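Phage-related conserved hypothetical protein, BB2244 (Bordetella bronchiseptica, PDB 2BDV) is of unknown function but belongs to the SOS response associated peptidase (SRAP) family, whose characterised members covalently attach to abasic sites in single-stranded DNA. Local coordinates at residues Ile36-His46 and Ala54-Tyr62; Leu127-Trp135 and Ala144-Asn152. All blocks are in the same frame, centred on the assembly; numbering follows the deposited sequence.

Contact 1: residues Ile36-His46 and Ala54-Tyr62; sequences IPPGTRPLTMH and ALARLPWGY
Leu43 and Arg57 face each other across a beta hairpin, strands 43-46 and 54-57, whose two ends run on side by side as irregular chain. Thr44 with Ala56 and His46 with Ala54 are the hydrogen-bonded antiparallel pairs. Leu43 with Arg57 and Met45 with Leu55 are the non-hydrogen-bonded ones.

Arg57 can be followed outward. Arg57 CB packs on Arg41 CB at 3.8 Å. CG lies near both Arg41 O and Leu43 CD2. The chain is extended from CG to NE, and CD passes beside Arg41 O. Arg57 NH1 donates a 2.7 Å hydrogen bond to Arg41 O, which lies in the guanidinium plane. Leu43 CG covers one face of the group, offset toward its rim.

The Thr44 side chain points to the other face of the hairpin. Its OG1, like Thr44 N, donates to Ala56 O. The hydroxyl reaches it from above the carbonyl plane. Leu58 closes over this hydroxyl with both methyls, and its CD2 also meets His46 CD2. The His46 ring is held at ND1 by the backbone of Leu48.

Beyond the strands, Trp60 N donates to Thr40 O, and Gly39 N donates to Trp60 O at 2.7 Å. Trp60 CG is anti to its backbone N (chi1 -176°), which sends the indole toward Ile36-Pro38. Ile36 O lies at the ring edge, 3.2 Å from Trp60 CZ3. Pro38 makes a CH-pi contact: its CG sits 3.8 Å from the centroid of the Trp60 six-membered ring, 1° off the normal.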
loop_
_atom_site.group_PDB
_atom_site.type_symbol
_atom_site.label_atom_id
_atom_site.label_comp_id
_atom_site.label_asym_id
_atom_site.label_seq_id
_atom_site.Cartn_x
_atom_site.Cartn_y
_atom_site.Cartn_z
ATOM N N ILE A 36 7.480 5.296 7.025
ATOM C CA ILE A 36 7.796 5.077 5.621
ATOM C C ILE A 36 6.936 5.896 4.670
ATOM O O ILE A 36 5.725 5.695 4.573
ATOM C CB ILE A 36 7.639 3.591 5.254
ATOM C CG1 ILE A 36 8.516 2.734 6.171
ATOM C CG2 ILE A 36 8.001 3.377 3.798
ATOM C CD1 ILE A 36 8.348 1.243 5.970
ATOM N N PRO A 37 7.557 6.849 3.962
ATOM C CA PRO A 37 6.822 7.688 3.016
ATOM C C PRO A 37 7.069 7.248 1.586
ATOM O O PRO A 37 7.890 6.375 1.328
ATOM C CB PRO A 37 7.419 9.061 3.264
ATOM C CG PRO A 37 8.876 8.721 3.402
ATOM C CD PRO A 37 8.843 7.483 4.316
ATOM N N PRO A 38 6.340 7.841 0.640
ATOM C CA PRO A 38 6.504 7.510 -0.777
ATOM C C PRO A 38 7.914 7.930 -1.209
ATOM O O PRO A 38 8.531 8.802 -0.587
ATOM C CB PRO A 38 5.430 8.357 -1.449
ATOM C CG PRO A 38 4.342 8.357 -0.415
ATOM C CD PRO A 38 5.104 8.606 0.861
ATOM N N GLY A 39 8.425 7.307 -2.267
ATOM C CA GLY A 39 9.752 7.654 -2.740
ATOM C C GLY A 39 10.844 6.775 -2.167
ATOM O O GLY A 39 12.021 6.977 -2.458
ATOM N N THR A 40 10.463 5.811 -1.337
ATOM C CA THR A 40 11.437 4.901 -0.757
ATOM C C THR A 40 11.187 3.516 -1.345
ATOM O O THR A 40 10.358 3.358 -2.248
ATOM C CB THR A 40 11.312 4.833 0.777
ATOM O OG1 THR A 40 10.055 4.247 1.130
ATOM C CG2 THR A 40 11.399 6.235 1.382
ATOM N N ARG A 41 11.903 2.520 -0.832
ATOM C CA ARG A 41 11.765 1.148 -1.304
ATOM C C ARG A 41 11.207 0.267 -0.190
ATOM O O ARG A 41 11.958 -0.458 0.470
ATOM C CB ARG A 41 13.126 0.588 -1.724
ATOM C CG ARG A 41 13.913 1.445 -2.697
ATOM C CD ARG A 41 13.423 1.268 -4.113
ATOM N NE ARG A 41 14.289 1.950 -5.071
ATOM C CZ ARG A 41 15.560 1.631 -5.298
ATOM N NH1 ARG A 41 16.128 0.630 -4.634
ATOM N NH2 ARG A 41 16.264 2.311 -6.195
ATOM N N PRO A 42 9.886 0.310 0.035
ATOM C CA PRO A 42 9.317 -0.524 1.097
ATOM C C PRO A 42 9.330 -1.993 0.699
ATOM O O PRO A 42 9.379 -2.319 -0.481
ATOM C CB PRO A 42 7.880 -0.006 1.233
ATOM C CG PRO A 42 7.894 1.340 0.539
ATOM C CD PRO A 42 8.848 1.138 -0.595
ATOM N N LEU A 43 9.293 -2.877 1.689
ATOM C CA LEU A 43 9.246 -4.303 1.413
ATOM C C LEU A 43 7.940 -4.597 0.699
ATOM O O LEU A 43 6.914 -3.987 1.003
ATOM C CB LEU A 43 9.264 -5.102 2.709
ATOM C CG LEU A 43 10.616 -5.327 3.372
ATOM C CD1 LEU A 43 10.422 -5.901 4.760
ATOM C CD2 LEU A 43 11.439 -6.274 2.494
ATOM N N THR A 44 7.981 -5.521 -0.255
ATOM C CA THR A 44 6.779 -5.930 -0.979
ATOM C C THR A 44 6.884 -7.427 -1.251
ATOM O O THR A 44 7.978 -7.998 -1.250
ATOM C CB THR A 44 6.604 -5.215 -2.365
ATOM O OG1 THR A 44 7.463 -5.820 -3.338
ATOM C CG2 THR A 44 6.925 -3.731 -2.268
HETATM N N MSE A 45 5.740 -8.055 -1.474
HETATM C CA MSE A 45 5.693 -9.473 -1.792
HETATM C C MSE A 45 4.934 -9.609 -3.102
HETATM O O MSE A 45 3.925 -8.931 -3.311
HETATM C CB MSE A 45 5.015 -10.247 -0.665
HETATM C CG MSE A 45 5.814 -10.169 0.627
HETATM SE SE MSE A 45 5.217 -11.360 2.017
HETATM C CE MSE A 45 3.722 -10.336 2.626
ATOM N N HIS A 46 5.436 -10.471 -3.986
ATOM C CA HIS A 46 4.827 -10.660 -5.304
ATOM C C HIS A 46 5.363 -11.861 -6.085
ATOM O O HIS A 46 6.287 -12.546 -5.654
ATOM C CB HIS A 46 5.058 -9.406 -6.147
ATOM C CG HIS A 46 6.503 -9.148 -6.447
ATOM N ND1 HIS A 46 7.249 -9.956 -7.279
ATOM C CD2 HIS A 46 7.347 -8.185 -6.000
ATOM C CE1 HIS A 46 8.491 -9.502 -7.334
ATOM N NE2 HIS A 46 8.576 -8.430 -6.567
ATOM N N ALA A 54 8.157 -13.986 -4.101
ATOM C CA ALA A 54 9.321 -13.268 -3.627
ATOM C C ALA A 54 9.003 -12.166 -2.628
ATOM O O ALA A 54 7.861 -11.702 -2.508
ATOM C CB ALA A 54 10.082 -12.687 -4.804
ATOM N N LEU A 55 10.052 -11.765 -1.919
ATOM C CA LEU A 55 10.003 -10.708 -0.931
ATOM C C LEU A 55 11.145 -9.777 -1.325
ATOM O O LEU A 55 12.314 -10.107 -1.131
ATOM C CB LEU A 55 10.245 -11.278 0.466
ATOM C CG LEU A 55 10.301 -10.248 1.602
ATOM C CD1 LEU A 55 8.906 -9.712 1.862
ATOM C CD2 LEU A 55 10.858 -10.890 2.870
ATOM N N ALA A 56 10.796 -8.627 -1.903
ATOM C CA ALA A 56 11.782 -7.649 -2.354
ATOM C C ALA A 56 11.335 -6.210 -2.115
ATOM O O ALA A 56 10.181 -5.951 -1.771
ATOM C CB ALA A 56 12.077 -7.854 -3.839
ATOM N N ARG A 57 12.260 -5.277 -2.308
ATOM C CA ARG A 57 11.978 -3.863 -2.116
ATOM C C ARG A 57 11.721 -3.176 -3.441
ATOM O O ARG A 57 12.568 -3.164 -4.331
ATOM C CB ARG A 57 13.147 -3.183 -1.397
ATOM C CG ARG A 57 13.300 -3.623 0.039
ATOM C CD ARG A 57 14.356 -2.816 0.765
ATOM N NE ARG A 57 14.400 -3.158 2.190
ATOM C CZ ARG A 57 13.583 -2.656 3.111
ATOM N NH1 ARG A 57 12.652 -1.776 2.773
ATOM N NH2 ARG A 57 13.690 -3.043 4.369
ATOM N N LEU A 58 10.537 -2.599 -3.574
ATOM C CA LEU A 58 10.173 -1.909 -4.802
ATOM C C LEU A 58 9.916 -0.442 -4.468
ATOM O O LEU A 58 9.591 -0.105 -3.326
ATOM C CB LEU A 58 8.926 -2.571 -5.407
ATOM C CG LEU A 58 9.121 -3.781 -6.341
ATOM C CD1 LEU A 58 10.095 -4.780 -5.744
ATOM C CD2 LEU A 58 7.772 -4.428 -6.604
ATOM N N PRO A 59 10.089 0.448 -5.451
ATOM C CA PRO A 59 9.878 1.888 -5.276
ATOM C C PRO A 59 8.405 2.251 -5.130
ATOM O O PRO A 59 7.581 1.886 -5.977
ATOM C CB PRO A 59 10.457 2.487 -6.557
ATOM C CG PRO A 59 11.463 1.495 -6.982
ATOM C CD PRO A 59 10.777 0.183 -6.722
ATOM N N TRP A 60 8.088 2.972 -4.056
ATOM C CA TRP A 60 6.727 3.421 -3.787
ATOM C C TRP A 60 6.549 4.788 -4.444
ATOM O O TRP A 60 7.234 5.746 -4.086
ATOM C CB TRP A 60 6.499 3.534 -2.271
ATOM C CG TRP A 60 5.096 3.897 -1.886
ATOM C CD1 TRP A 60 3.989 3.834 -2.682
ATOM C CD2 TRP A 60 4.636 4.325 -0.598
ATOM N NE1 TRP A 60 2.873 4.190 -1.975
ATOM C CE2 TRP A 60 3.241 4.496 -0.691
ATOM C CE3 TRP A 60 5.268 4.579 0.630
ATOM C CZ2 TRP A 60 2.458 4.912 0.397
ATOM C CZ3 TRP A 60 4.502 4.990 1.708
ATOM C CH2 TRP A 60 3.105 5.153 1.588
ATOM N N GLY A 61 5.643 4.874 -5.411
ATOM C CA GLY A 61 5.406 6.130 -6.105
ATOM C C GLY A 61 5.514 5.949 -7.609
ATOM O O GLY A 61 6.618 5.841 -8.148
ATOM N N TYR A 62 4.370 5.912 -8.290
ATOM C CA TYR A 62 4.339 5.719 -9.744
ATOM C C TYR A 62 4.229 7.014 -10.545
ATOM O O TYR A 62 3.309 7.812 -10.351
ATOM C CB TYR A 62 3.190 4.776 -10.143
ATOM C CG TYR A 62 3.063 4.542 -11.640
ATOM C CD1 TYR A 62 4.135 4.047 -12.383
ATOM C CD2 TYR A 62 1.875 4.826 -12.318
ATOM C CE1 TYR A 62 4.030 3.846 -13.758
ATOM C CE2 TYR A 62 1.760 4.624 -13.697
ATOM C CZ TYR A 62 2.841 4.137 -14.411
ATOM O OH TYR A 62 2.756 3.956 -15.781
#

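Contact 2: residues Leu127-Trp135 and Ala144-Asn152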
loop_
_atom_site.group_PDB
_atom_site.type_symbol
_atom_site.label_atom_id
_atom_site.label_comp_id
_atom_site.label_asym_id
_atom_site.label_seq_id
_atom_site.Cartn_x
_atom_site.Cartn_y
_atom_site.Cartn_z
ATOM N N LEU A 127 -0.608 -6.417 8.062
ATOM C CA LEU A 127 -1.616 -6.231 7.034
ATOM C C LEU A 127 -1.050 -6.482 5.638
ATOM O O LEU A 127 0.138 -6.270 5.391
ATOM C CB LEU A 127 -2.163 -4.808 7.126
ATOM C CG LEU A 127 -2.369 -4.294 8.555
ATOM C CD1 LEU A 127 -2.730 -2.825 8.481
ATOM C CD2 LEU A 127 -3.458 -5.087 9.281
ATOM N N LEU A 128 -1.899 -6.935 4.723
ATOM C CA LEU A 128 -1.451 -7.190 3.361
ATOM C C LEU A 128 -2.154 -6.212 2.429
ATOM O O LEU A 128 -3.255 -6.495 1.944
ATOM C CB LEU A 128 -1.760 -8.647 2.966
ATOM C CG LEU A 128 -1.264 -9.730 3.942
ATOM C CD1 LEU A 128 -1.689 -11.111 3.447
ATOM C CD2 LEU A 128 0.240 -9.669 4.094
ATOM N N PHE A 129 -1.528 -5.057 2.187
ATOM C CA PHE A 129 -2.130 -4.046 1.311
ATOM C C PHE A 129 -1.995 -4.465 -0.140
ATOM O O PHE A 129 -0.936 -4.907 -0.568
ATOM C CB PHE A 129 -1.482 -2.648 1.474
ATOM C CG PHE A 129 -1.639 -2.036 2.846
ATOM C CD1 PHE A 129 -2.589 -2.515 3.742
ATOM C CD2 PHE A 129 -0.812 -0.986 3.246
ATOM C CE1 PHE A 129 -2.705 -1.968 5.013
ATOM C CE2 PHE A 129 -0.925 -0.437 4.512
ATOM C CZ PHE A 129 -1.872 -0.927 5.398
ATOM N N ALA A 130 -3.084 -4.330 -0.886
ATOM C CA ALA A 130 -3.096 -4.656 -2.303
ATOM C C ALA A 130 -2.395 -3.498 -3.011
ATOM O O ALA A 130 -2.580 -2.334 -2.647
ATOM C CB ALA A 130 -4.526 -4.782 -2.795
ATOM N N GLY A 131 -1.587 -3.815 -4.017
ATOM C CA GLY A 131 -0.880 -2.772 -4.739
ATOM C C GLY A 131 -0.665 -3.080 -6.205
ATOM O O GLY A 131 -0.820 -4.216 -6.643
ATOM N N LEU A 132 -0.304 -2.053 -6.964
ATOM C CA LEU A 132 -0.058 -2.188 -8.393
ATOM C C LEU A 132 1.291 -1.549 -8.713
ATOM O O LEU A 132 1.548 -0.390 -8.370
ATOM C CB LEU A 132 -1.174 -1.498 -9.189
ATOM C CG LEU A 132 -2.591 -2.073 -9.075
ATOM C CD1 LEU A 132 -3.577 -1.172 -9.814
ATOM C CD2 LEU A 132 -2.617 -3.484 -9.651
ATOM N N SER A 133 2.146 -2.309 -9.379
ATOM C CA SER A 133 3.472 -1.825 -9.715
ATOM C C SER A 133 3.751 -1.920 -11.208
ATOM O O SER A 133 3.230 -2.797 -11.901
ATOM C CB SER A 133 4.515 -2.632 -8.927
ATOM O OG SER A 133 5.827 -2.425 -9.417
ATOM N N ALA A 134 4.565 -0.998 -11.700
ATOM C CA ALA A 134 4.933 -0.984 -13.099
ATOM C C ALA A 134 6.336 -1.564 -13.239
ATOM O O ALA A 134 6.936 -1.513 -14.310
ATOM C CB ALA A 134 4.894 0.434 -13.640
ATOM N N TRP A 135 6.887 -2.101 -12.161
ATOM C CA TRP A 135 8.213 -2.673 -12.296
ATOM C C TRP A 135 8.082 -4.075 -12.885
ATOM O O TRP A 135 7.080 -4.758 -12.672
ATOM C CB TRP A 135 8.927 -2.742 -10.948
ATOM C CG TRP A 135 10.275 -3.370 -11.058
ATOM C CD1 TRP A 135 11.447 -2.755 -11.390
ATOM C CD2 TRP A 135 10.592 -4.750 -10.852
ATOM N NE1 TRP A 135 12.478 -3.670 -11.399
ATOM C CE2 TRP A 135 11.976 -4.903 -11.070
ATOM C CE3 TRP A 135 9.836 -5.876 -10.503
ATOM C CZ2 TRP A 135 12.622 -6.134 -10.953
ATOM C CZ3 TRP A 135 10.472 -7.100 -10.386
ATOM C CH2 TRP A 135 11.855 -7.221 -10.607
ATOM N N ALA A 144 9.471 5.609 -12.716
ATOM C CA ALA A 144 8.830 5.105 -13.921
ATOM C C ALA A 144 8.354 3.678 -13.685
ATOM O O ALA A 144 7.494 3.171 -14.410
ATOM C CB ALA A 144 9.795 5.146 -15.098
ATOM N N HIS A 145 8.911 3.027 -12.669
ATOM C CA HIS A 145 8.499 1.667 -12.347
ATOM C C HIS A 145 8.062 1.545 -10.891
ATOM O O HIS A 145 8.167 0.481 -10.291
ATOM C CB HIS A 145 9.627 0.677 -12.665
ATOM C CG HIS A 145 10.034 0.686 -14.105
ATOM N ND1 HIS A 145 10.929 1.601 -14.618
ATOM C CD2 HIS A 145 9.600 -0.044 -15.161
ATOM C CE1 HIS A 145 11.024 1.437 -15.926
ATOM N NE2 HIS A 145 10.226 0.446 -16.281
ATOM N N GLY A 146 7.555 2.645 -10.336
ATOM C CA GLY A 146 7.098 2.644 -8.953
ATOM C C GLY A 146 5.699 2.066 -8.803
ATOM O O GLY A 146 5.028 1.799 -9.799
ATOM N N PHE A 147 5.244 1.864 -7.568
ATOM C CA PHE A 147 3.910 1.308 -7.355
ATOM C C PHE A 147 3.003 2.237 -6.560
ATOM O O PHE A 147 3.456 3.241 -6.019
ATOM C CB PHE A 147 3.992 -0.053 -6.641
ATOM C CG PHE A 147 4.460 0.024 -5.207
ATOM C CD1 PHE A 147 5.785 -0.236 -4.881
ATOM C CD2 PHE A 147 3.567 0.332 -4.179
ATOM C CE1 PHE A 147 6.223 -0.198 -3.554
ATOM C CE2 PHE A 147 3.992 0.375 -2.841
ATOM C CZ PHE A 147 5.325 0.109 -2.528
ATOM N N ALA A 148 1.716 1.908 -6.515
ATOM C CA ALA A 148 0.756 2.685 -5.741
ATOM C C ALA A 148 -0.040 1.698 -4.864
ATOM O O ALA A 148 -0.267 0.553 -5.264
ATOM C CB ALA A 148 -0.181 3.448 -6.671
ATOM N N ILE A 149 -0.438 2.124 -3.667
ATOM C CA ILE A 149 -1.231 1.264 -2.788
ATOM C C ILE A 149 -2.693 1.409 -3.210
ATOM O O ILE A 149 -3.166 2.524 -3.389
ATOM C CB ILE A 149 -1.126 1.687 -1.288
ATOM C CG1 ILE A 149 0.331 1.662 -0.826
ATOM C CG2 ILE A 149 -1.929 0.733 -0.408
ATOM C CD1 ILE A 149 1.039 0.385 -1.204
ATOM N N VAL A 150 -3.403 0.296 -3.395
ATOM C CA VAL A 150 -4.821 0.377 -3.775
ATOM C C VAL A 150 -5.582 0.913 -2.565
ATOM O O VAL A 150 -5.502 0.342 -1.481
ATOM C CB VAL A 150 -5.414 -0.989 -4.135
ATOM C CG1 VAL A 150 -6.901 -0.835 -4.458
ATOM C CG2 VAL A 150 -4.671 -1.588 -5.315
ATOM N N THR A 151 -6.309 2.010 -2.767
ATOM C CA THR A 151 -7.079 2.666 -1.715
ATOM C C THR A 151 -8.592 2.698 -2.001
ATOM O O THR A 151 -9.025 2.694 -3.155
ATOM C CB THR A 151 -6.603 4.118 -1.526
ATOM O OG1 THR A 151 -6.593 4.779 -2.798
ATOM C CG2 THR A 151 -5.190 4.148 -0.939
ATOM N N ASN A 152 -9.382 2.762 -0.933
ATOM C CA ASN A 152 -10.831 2.802 -1.038
ATOM C C ASN A 152 -11.296 4.219 -0.765
ATOM O O ASN A 152 -11.816 4.522 0.313
ATOM C CB ASN A 152 -11.447 1.855 -0.015
ATOM C CG ASN A 152 -12.923 1.620 -0.249
ATOM O OD1 ASN A 152 -13.552 0.845 0.468
ATOM N ND2 ASN A 152 -13.484 2.288 -1.256
HETATM O O HOH W 1 7.319 -0.557 -7.916
#
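Gly131 and Ile149 form a non-hydrogen-bonded antiparallel pair where strands 127-133 and 147-151 run together, their axes 4.6 Å apart at closest approach and their directions 134° apart. These are inner strands of a four-stranded mixed sheet, between 73-75 and 94-99. Leu132 and Ala148 form the hydrogen-bonded pair, and Val150 N donates to Ala130 O at 2.9 Å.

Phe129 CB rests on Ile149 CG2 at 3.9 Å. Val150 CG2 reaches Ala130 CB and, more loosely, Leu132 CG. Trp177 of helix 171-178 touches Ala130 and Leu132. Phe147 CB is pressed close to Ser133 CB, while its ring leads away from the partner strand.

At the strand end the contact becomes polar. Ser133 turns its OG to the side away from its own N (chi1 167°), and OG accepts from Trp135 N in an ST turn. The same hydroxyl donates to a water, and that water donates to His145 O at 2.7 Å. Ala134 O lies at the edge of the His145 imidazole, 3.2 Å from His145 CD2; His145 ND1 is hydrogen-bonded to Asp142 OD1.

Ser133 OG therefore acts as acceptor and donor at once. It fixes the turn after its strand and, through one water, ties that turn to segment 144-152.

Contact 1 and contact 2 follow one another along the chain, and their centres lie about 8 Å apart. Phe147 joins them. Its backbone faces 54-62: Phe147 N is 2.8 Å from Pro59 O, and Gly61 N is 2.8 Å from Phe147 O, both probable hydrogen bonds. The chain after the hairpin thus pairs with the beginning of strand 147-151. The Phe147 ring stacks with Trp60 and touches Pro42, Thr44 and Leu58, while Val97 and Ile95 of strand 94-99 also meet it. Trp60 touches Ile149 as well. Contact 2 is the more buried of the two.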